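Local coordinates for protein acyl-CoA dehydrogenase (Mycobacterium thermoresistibile, PDB 3PFD) that probably catalyses the FAD-dependent 2,3-dehydrogenation of saturated acyl-CoA thioesters in fatty acid metabolism, handing the electrons on to an acceptor, at residues Glu280-Phe284 / Gly285-Ser289; Gly353-Tyr357 / Thr358-Pro362. All coordinates share one frame; numbering follows the deposited sequence. Where two conformers were deposited one is given.

Overall arrangement
Both interactions lie in the C-terminal domain of the acyl-CoA dehydrogenase, and each is a local fold of one continuous run of chain. Interaction 1 comes first. It closes the hairpin 282-283/286-287 between helix 256-280 and helix 292-321. Interaction 2 follows in series, with no nesting or crossing. It folds the loop between helix 326-352 and helix 363-373 back on itself. The centres lie about 17 Å apart, and the nearest atoms are about 6 Å apart without touching. The bound dihydroflavin-adenine dinucleotide joins them: R281 and G354 both bond its diphosphate. Both interactions also touch the second subunit, so they tie the helical domain to a cofactor site at a subunit interface.

Interaction 1 (Glu280-Phe284 / Gly285-Ser289); sequences ERKQF and GRPVS. With FDA (dihydroflavine-adenine dinucleotide), chain B.
A tight beta hairpin that lines the adenine and diphosphate part of the FAD site pairs K282 with P287, a non-hydrogen-bonded pair. A type I' turn from Q283 to R286 joins its two short antiparallel strands. Q283 and R286 form the hydrogen-bonded pair: Q283 N donates to R286 O at 3.1 Å, while the return bond from R286 N to Q283 O is weak. V288 N closes the base on R281 O at 2.8 Å. A water bridges Q283 O and P287 O. G285 sits at positive phi, with backbone angles that call for glycine.

The side chain of K282 lies beside the P287 ring, with CG 3.7 Å from P287 N. R281 CG runs anti to the backbone N (chi1 167°), and a bend at chi2 brings the guanidinium to the diphosphate. Its NE gives a nearly straight bond to FDA O2A at 2.7 Å (169°), in the guanidinium plane. NH2 reaches O2P on the other phosphate. NH1 bonds R141 O of the second subunit, so NE, NH2 and NH1 each have a hydrogen bond. Q283 NE2 sits over one guanidinium face and bonds K282 O and E142 O of the second subunit. Q283 OE1 accepts from the backbone N of G144 and of D146 of that subunit.

Nearer the adenine, V288 CB packs on the ribose O4B. R286 NH2 bonds N291 OD1, and the CB of F284 lies over one face of the R286 guanidinium. The F284 ring meets the adenine with its edge, CE2 lying 3.5 Å from FDA N7A.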
loop_
_atom_site.group_PDB
_atom_site.type_symbol
_atom_site.label_atom_id
_atom_site.label_comp_id
_atom_site.label_asym_id
_atom_site.label_seq_id
_atom_site.Cartn_x
_atom_site.Cartn_y
_atom_site.Cartn_z
ATOM N N GLU C 280 -13.622 -8.592 23.117
ATOM C CA GLU C 280 -14.589 -8.242 24.149
ATOM C C GLU C 280 -15.822 -7.508 23.591
ATOM O O GLU C 280 -16.936 -7.753 24.035
ATOM C CB GLU C 280 -13.899 -7.372 25.237
ATOM N N ARG C 281 -15.603 -6.596 22.639
ATOM C CA ARG C 281 -16.670 -5.808 22.010
ATOM C C ARG C 281 -17.554 -6.663 21.062
ATOM O O ARG C 281 -17.062 -7.239 20.101
ATOM C CB ARG C 281 -16.026 -4.619 21.260
ATOM C CG ARG C 281 -16.947 -3.861 20.298
ATOM C CD ARG C 281 -18.202 -3.359 21.029
ATOM N NE ARG C 281 -18.911 -2.315 20.292
ATOM C CZ ARG C 281 -19.902 -1.606 20.815
ATOM N NH1 ARG C 281 -20.337 -1.874 22.052
ATOM N NH2 ARG C 281 -20.476 -0.648 20.104
ATOM N N LYS C 282 -18.852 -6.728 21.322
ATOM C CA LYS C 282 -19.758 -7.479 20.461
ATOM C C LYS C 282 -20.746 -6.613 19.675
ATOM O O LYS C 282 -21.328 -5.672 20.230
ATOM C CB LYS C 282 -20.539 -8.496 21.287
ATOM C CG LYS C 282 -19.714 -9.638 21.872
ATOM C CD LYS C 282 -20.443 -10.179 23.112
ATOM C CE LYS C 282 -20.169 -11.634 23.380
ATOM N NZ LYS C 282 -20.945 -12.503 22.409
ATOM N N GLN C 283 -20.898 -6.922 18.386
ATOM C CA GLN C 283 -21.938 -6.360 17.535
ATOM C C GLN C 283 -22.439 -7.509 16.664
ATOM O O GLN C 283 -21.643 -8.395 16.316
ATOM C CB GLN C 283 -21.372 -5.245 16.633
ATOM C CG GLN C 283 -20.974 -3.958 17.355
ATOM C CD GLN C 283 -22.150 -3.149 17.853
ATOM O OE1 GLN C 283 -22.710 -2.341 17.116
ATOM N NE2 GLN C 283 -22.525 -3.349 19.113
ATOM N N PHE C 284 -23.715 -7.460 16.262
ATOM C CA PHE C 284 -24.363 -8.535 15.488
ATOM C C PHE C 284 -24.309 -9.908 16.187
ATOM O O PHE C 284 -24.298 -10.929 15.519
ATOM C CB PHE C 284 -23.834 -8.641 14.030
ATOM C CG PHE C 284 -23.696 -7.312 13.338
ATOM C CD1 PHE C 284 -24.810 -6.693 12.737
ATOM C CD2 PHE C 284 -22.465 -6.687 13.263
ATOM C CE1 PHE C 284 -24.691 -5.446 12.100
ATOM C CE2 PHE C 284 -22.326 -5.440 12.621
ATOM C CZ PHE C 284 -23.457 -4.822 12.041
ATOM N N GLY C 285 -24.278 -9.927 17.516
ATOM C CA GLY C 285 -24.326 -11.192 18.261
ATOM C C GLY C 285 -22.998 -11.941 18.443
ATOM O O GLY C 285 -23.006 -13.080 18.882
ATOM N N ARG C 286 -21.856 -11.323 18.097
ATOM C CA ARG C 286 -20.559 -12.011 18.205
ATOM C C ARG C 286 -19.454 -10.964 18.387
ATOM O O ARG C 286 -19.674 -9.800 18.097
ATOM C CB ARG C 286 -20.307 -12.873 16.934
ATOM C CG ARG C 286 -20.472 -12.053 15.619
ATOM C CD ARG C 286 -20.195 -12.798 14.289
ATOM N NE ARG C 286 -20.026 -11.777 13.251
ATOM C CZ ARG C 286 -21.004 -11.319 12.471
ATOM N NH1 ARG C 286 -22.239 -11.841 12.535
ATOM N NH2 ARG C 286 -20.744 -10.356 11.600
ATOM N N PRO C 287 -18.273 -11.363 18.904
ATOM C CA PRO C 287 -17.164 -10.414 19.036
ATOM C C PRO C 287 -16.866 -9.769 17.684
ATOM O O PRO C 287 -17.014 -10.429 16.675
ATOM C CB PRO C 287 -15.994 -11.321 19.441
ATOM C CG PRO C 287 -16.632 -12.392 20.229
ATOM C CD PRO C 287 -18.000 -12.624 19.629
ATOM N N VAL C 288 -16.443 -8.508 17.650
ATOM C CA VAL C 288 -16.031 -7.932 16.355
ATOM C C VAL C 288 -14.802 -8.647 15.755
ATOM O O VAL C 288 -14.623 -8.682 14.527
ATOM C CB VAL C 288 -15.911 -6.370 16.352
ATOM C CG1 VAL C 288 -17.278 -5.747 16.560
ATOM C CG2 VAL C 288 -14.882 -5.852 17.370
ATOM N N SER C 289 -14.011 -9.286 16.607
ATOM C CA SER C 289 -12.881 -10.077 16.140
ATOM C C SER C 289 -13.309 -11.356 15.378
ATOM O O SER C 289 -12.493 -11.980 14.717
ATOM C CB SER C 289 -11.977 -10.421 17.323
ATOM O OG SER C 289 -12.654 -11.213 18.271
HETATM P PA FDA B . -18.214 -0.946 16.576
HETATM O O1A FDA B . -19.491 -1.141 15.804
HETATM O O2A FDA B . -17.991 -1.589 17.908
HETATM O O5B FDA B . -16.984 -1.379 15.632
HETATM C C5B FDA B . -15.701 -1.675 16.170
HETATM C C4B FDA B . -14.851 -2.185 15.015
HETATM O O4B FDA B . -15.421 -3.433 14.565
HETATM C C3B FDA B . -14.828 -1.250 13.808
HETATM O O3B FDA B . -13.587 -1.378 13.134
HETATM C C2B FDA B . -15.822 -1.890 12.858
HETATM O O2B FDA B . -15.554 -1.581 11.495
HETATM C C1B FDA B . -15.652 -3.376 13.145
HETATM N N9A FDA B . -16.850 -4.151 12.730
HETATM C C8A FDA B . -18.069 -4.104 13.311
HETATM N N7A FDA B . -18.890 -4.938 12.646
HETATM C C5A FDA B . -18.187 -5.542 11.647
HETATM C C6A FDA B . -18.509 -6.480 10.652
HETATM N N6A FDA B . -19.773 -7.001 10.562
HETATM N N1A FDA B . -17.544 -6.860 9.761
HETATM C C2A FDA B . -16.292 -6.358 9.847
HETATM N N3A FDA B . -15.973 -5.458 10.796
HETATM C C4A FDA B . -16.893 -5.031 11.704
HETATM N N1 FDA B . -23.832 8.373 15.383
HETATM C C2 FDA B . -25.016 9.030 15.405
HETATM O O2 FDA B . -26.079 8.424 15.645
HETATM N N3 FDA B . -25.060 10.370 15.205
HETATM C C4 FDA B . -23.949 11.076 14.941
HETATM O O4 FDA B . -24.076 12.300 14.738
HETATM C C4X FDA B . -22.709 10.431 14.885
HETATM N N5 FDA B . -21.580 11.163 14.926
HETATM C C5X FDA B . -20.380 10.600 15.263
HETATM C C6 FDA B . -19.319 11.417 15.669
HETATM C C7 FDA B . -18.169 10.872 16.240
HETATM C C7M FDA B . -17.057 11.803 16.662
HETATM C C8 FDA B . -18.046 9.492 16.408
HETATM C C8M FDA B . -16.805 8.857 17.046
HETATM C C9 FDA B . -19.109 8.680 16.016
HETATM C C9A FDA B . -20.267 9.209 15.446
HETATM N N10 FDA B . -21.430 8.403 15.335
HETATM C C10 FDA B . -22.676 9.048 15.129
HETATM C "C1'" FDA B . -21.381 6.952 15.629
HETATM C "C2'" FDA B . -20.589 6.144 14.587
HETATM O "O2'" FDA B . -21.402 5.972 13.418
HETATM C "C3'" FDA B . -20.134 4.812 15.181
HETATM O "O3'" FDA B . -18.931 5.034 15.942
HETATM C "C4'" FDA B . -19.828 3.796 14.083
HETATM O "O4'" FDA B . -21.056 3.464 13.433
HETATM C "C5'" FDA B . -19.140 2.544 14.614
HETATM O "O5'" FDA B . -19.818 2.025 15.766
HETATM P P FDA B . -18.983 1.764 17.112
HETATM O O1P FDA B . -18.223 3.001 17.466
HETATM O O2P FDA B . -19.955 1.152 18.131
HETATM O O3P FDA B . -17.899 0.645 16.684
HETATM O O HOH W 1 -19.294 -8.810 15.002
#

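Interaction 2 (Gly353-Tyr357 / Thr358-Pro362); sequences GGYGY and TQDFP. With FDA (dihydroflavine-adenine dinucleotide), chain B.
The Y355 ring takes the edge of F361 on one face and has T358 OG1 in its plane at the rim. Y355 was modelled in two conformers, and its ring contacts are given for one alone. The aromatic pair is T-shaped, with centroids 5.1 Å apart and planes at 73°. F361 CE2 comes down 3.5 Å from Y355 CG, offset toward the rim of the ring. D360 OD2 lies near the ring edge, 3.7 Å from Y355 CE2. W169 of the second subunit also meets Y355 edge-to-face.

Two donors grip Y355 O. T358 OG1 donates at 2.7 Å, in the carbonyl plane on a lone pair. T358 N donates at 2.9 Å from well above that plane. With chi1 at 71°, OG1 lies between the backbone N and carbonyl carbon, where it reaches Y355 O and also takes a weak bond from D360 N in the type I turn from T358 to F361.

G354 N donates to FDA O1P at 2.7 Å. G353 CA lies 3.7 Å from FDA O3P.

The 3-10 turn 355-357 and the turn after it link helix 326-352 to helix 363-373. F361 meets F352 at the end of the first helix, and Y357 OH bonds R368 O in helix 363-373 of the second subunit.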
loop_
_atom_site.group_PDB
_atom_site.type_symbol
_atom_site.label_atom_id
_atom_site.label_comp_id
_atom_site.label_asym_id
_atom_site.label_seq_id
_atom_site.Cartn_x
_atom_site.Cartn_y
_atom_site.Cartn_z
ATOM N N GLY C 353 -13.364 1.379 16.685
ATOM C CA GLY C 353 -14.504 2.140 16.187
ATOM C C GLY C 353 -14.523 3.503 16.857
ATOM O O GLY C 353 -13.483 4.104 17.045
ATOM N N GLY C 354 -15.703 3.979 17.242
ATOM C CA GLY C 354 -15.812 5.325 17.842
ATOM C C GLY C 354 -14.982 5.511 19.105
ATOM O O GLY C 354 -14.320 6.550 19.296
ATOM N N TYR C 355 -14.977 4.509 19.979
ATOM C CA TYR C 355 -14.156 4.579 21.196
ATOM C C TYR C 355 -12.668 4.803 20.875
ATOM O O TYR C 355 -11.958 5.489 21.629
ATOM C CB TYR C 355 -14.341 3.352 22.082
ATOM C CG TYR C 355 -15.272 3.601 23.241
ATOM C CD1 TYR C 355 -16.295 2.707 23.548
ATOM C CD2 TYR C 355 -15.128 4.731 24.030
ATOM C CE1 TYR C 355 -17.153 2.939 24.607
ATOM C CE2 TYR C 355 -15.971 4.971 25.092
ATOM C CZ TYR C 355 -16.990 4.076 25.372
ATOM O OH TYR C 355 -17.834 4.318 26.427
ATOM N N GLY C 356 -12.209 4.283 19.747
ATOM C CA GLY C 356 -10.788 4.444 19.381
ATOM C C GLY C 356 -10.446 5.908 19.107
ATOM O O GLY C 356 -9.284 6.326 19.264
ATOM N N TYR C 357 -11.472 6.687 18.752
ATOM C CA TYR C 357 -11.315 8.098 18.446
ATOM C C TYR C 357 -11.433 8.948 19.704
ATOM O O TYR C 357 -11.372 10.172 19.619
ATOM C CB TYR C 357 -12.372 8.522 17.393
ATOM C CG TYR C 357 -12.012 9.748 16.589
ATOM C CD1 TYR C 357 -11.048 9.701 15.571
ATOM C CD2 TYR C 357 -12.632 10.954 16.846
ATOM C CE1 TYR C 357 -10.719 10.849 14.842
ATOM C CE2 TYR C 357 -12.322 12.112 16.111
ATOM C CZ TYR C 357 -11.373 12.049 15.119
ATOM O OH TYR C 357 -11.070 13.195 14.425
ATOM N N THR C 358 -11.577 8.311 20.869
ATOM C CA THR C 358 -11.661 9.049 22.139
ATOM C C THR C 358 -10.433 8.878 23.018
ATOM O O THR C 358 -9.724 7.865 22.910
ATOM C CB THR C 358 -12.877 8.630 22.999
ATOM O OG1 THR C 358 -12.669 7.309 23.525
ATOM C CG2 THR C 358 -14.143 8.673 22.185
ATOM N N GLN C 359 -10.224 9.847 23.918
ATOM C CA GLN C 359 -9.162 9.767 24.927
ATOM C C GLN C 359 -9.437 8.746 26.026
ATOM O O GLN C 359 -8.583 8.512 26.872
ATOM C CB GLN C 359 -8.874 11.143 25.534
ATOM C CG GLN C 359 -7.951 11.964 24.710
ATOM C CD GLN C 359 -7.983 13.448 25.063
ATOM O OE1 GLN C 359 -8.070 13.825 26.242
ATOM N NE2 GLN C 359 -7.925 14.305 24.024
ATOM N N ASP C 360 -10.606 8.111 25.990
ATOM C CA ASP C 360 -10.955 7.069 26.958
ATOM C C ASP C 360 -10.122 5.815 26.761
ATOM O O ASP C 360 -9.952 5.035 27.694
ATOM C CB ASP C 360 -12.413 6.681 26.838
ATOM C CG ASP C 360 -13.356 7.831 27.087
ATOM O OD1 ASP C 360 -12.991 9.021 26.932
ATOM O OD2 ASP C 360 -14.513 7.520 27.424
ATOM N N PHE C 361 -9.614 5.611 25.550
ATOM C CA PHE C 361 -8.716 4.504 25.288
ATOM C C PHE C 361 -7.351 5.039 24.807
ATOM O O PHE C 361 -7.269 6.201 24.395
ATOM C CB PHE C 361 -9.373 3.509 24.322
ATOM C CG PHE C 361 -10.493 2.734 24.958
ATOM C CD1 PHE C 361 -10.215 1.596 25.711
ATOM C CD2 PHE C 361 -11.801 3.184 24.876
ATOM C CE1 PHE C 361 -11.247 0.878 26.337
ATOM C CE2 PHE C 361 -12.844 2.487 25.491
ATOM C CZ PHE C 361 -12.572 1.339 26.222
ATOM N N PRO C 362 -6.282 4.225 24.909
ATOM C CA PRO C 362 -4.919 4.705 24.598
ATOM C C PRO C 362 -4.532 4.736 23.110
ATOM O O PRO C 362 -3.509 5.325 22.760
ATOM C CB PRO C 362 -4.021 3.689 25.330
ATOM C CG PRO C 362 -4.809 2.422 25.334
ATOM C CD PRO C 362 -6.273 2.819 25.372
HETATM P PA FDA B . -18.214 -0.946 16.576
HETATM O O1A FDA B . -19.491 -1.141 15.804
HETATM O O2A FDA B . -17.991 -1.589 17.908
HETATM O O5B FDA B . -16.984 -1.379 15.632
HETATM C C5B FDA B . -15.701 -1.675 16.170
HETATM C C4B FDA B . -14.851 -2.185 15.015
HETATM O O4B FDA B . -15.421 -3.433 14.565
HETATM C C3B FDA B . -14.828 -1.250 13.808
HETATM O O3B FDA B . -13.587 -1.378 13.134
HETATM C C2B FDA B . -15.822 -1.890 12.858
HETATM O O2B FDA B . -15.554 -1.581 11.495
HETATM C C1B FDA B . -15.652 -3.376 13.145
HETATM N N9A FDA B . -16.850 -4.151 12.730
HETATM C C8A FDA B . -18.069 -4.104 13.311
HETATM N N7A FDA B . -18.890 -4.938 12.646
HETATM C C5A FDA B . -18.187 -5.542 11.647
HETATM C C6A FDA B . -18.509 -6.480 10.652
HETATM N N6A FDA B . -19.773 -7.001 10.562
HETATM N N1A FDA B . -17.544 -6.860 9.761
HETATM C C2A FDA B . -16.292 -6.358 9.847
HETATM N N3A FDA B . -15.973 -5.458 10.796
HETATM C C4A FDA B . -16.893 -5.031 11.704
HETATM N N1 FDA B . -23.832 8.373 15.383
HETATM C C2 FDA B . -25.016 9.030 15.405
HETATM O O2 FDA B . -26.079 8.424 15.645
HETATM N N3 FDA B . -25.060 10.370 15.205
HETATM C C4 FDA B . -23.949 11.076 14.941
HETATM O O4 FDA B . -24.076 12.300 14.738
HETATM C C4X FDA B . -22.709 10.431 14.885
HETATM N N5 FDA B . -21.580 11.163 14.926
HETATM C C5X FDA B . -20.380 10.600 15.263
HETATM C C6 FDA B . -19.319 11.417 15.669
HETATM C C7 FDA B . -18.169 10.872 16.240
HETATM C C7M FDA B . -17.057 11.803 16.662
HETATM C C8 FDA B . -18.046 9.492 16.408
HETATM C C8M FDA B . -16.805 8.857 17.046
HETATM C C9 FDA B . -19.109 8.680 16.016
HETATM C C9A FDA B . -20.267 9.209 15.446
HETATM N N10 FDA B . -21.430 8.403 15.335
HETATM C C10 FDA B . -22.676 9.048 15.129
HETATM C "C1'" FDA B . -21.381 6.952 15.629
HETATM C "C2'" FDA B . -20.589 6.144 14.587
HETATM O "O2'" FDA B . -21.402 5.972 13.418
HETATM C "C3'" FDA B . -20.134 4.812 15.181
HETATM O "O3'" FDA B . -18.931 5.034 15.942
HETATM C "C4'" FDA B . -19.828 3.796 14.083
HETATM O "O4'" FDA B . -21.056 3.464 13.433
HETATM C "C5'" FDA B . -19.140 2.544 14.614
HETATM O "O5'" FDA B . -19.818 2.025 15.766
HETATM P P FDA B . -18.983 1.764 17.112
HETATM O O1P FDA B . -18.223 3.001 17.466
HETATM O O2P FDA B . -19.955 1.152 18.131
HETATM O O3P FDA B . -17.899 0.645 16.684
#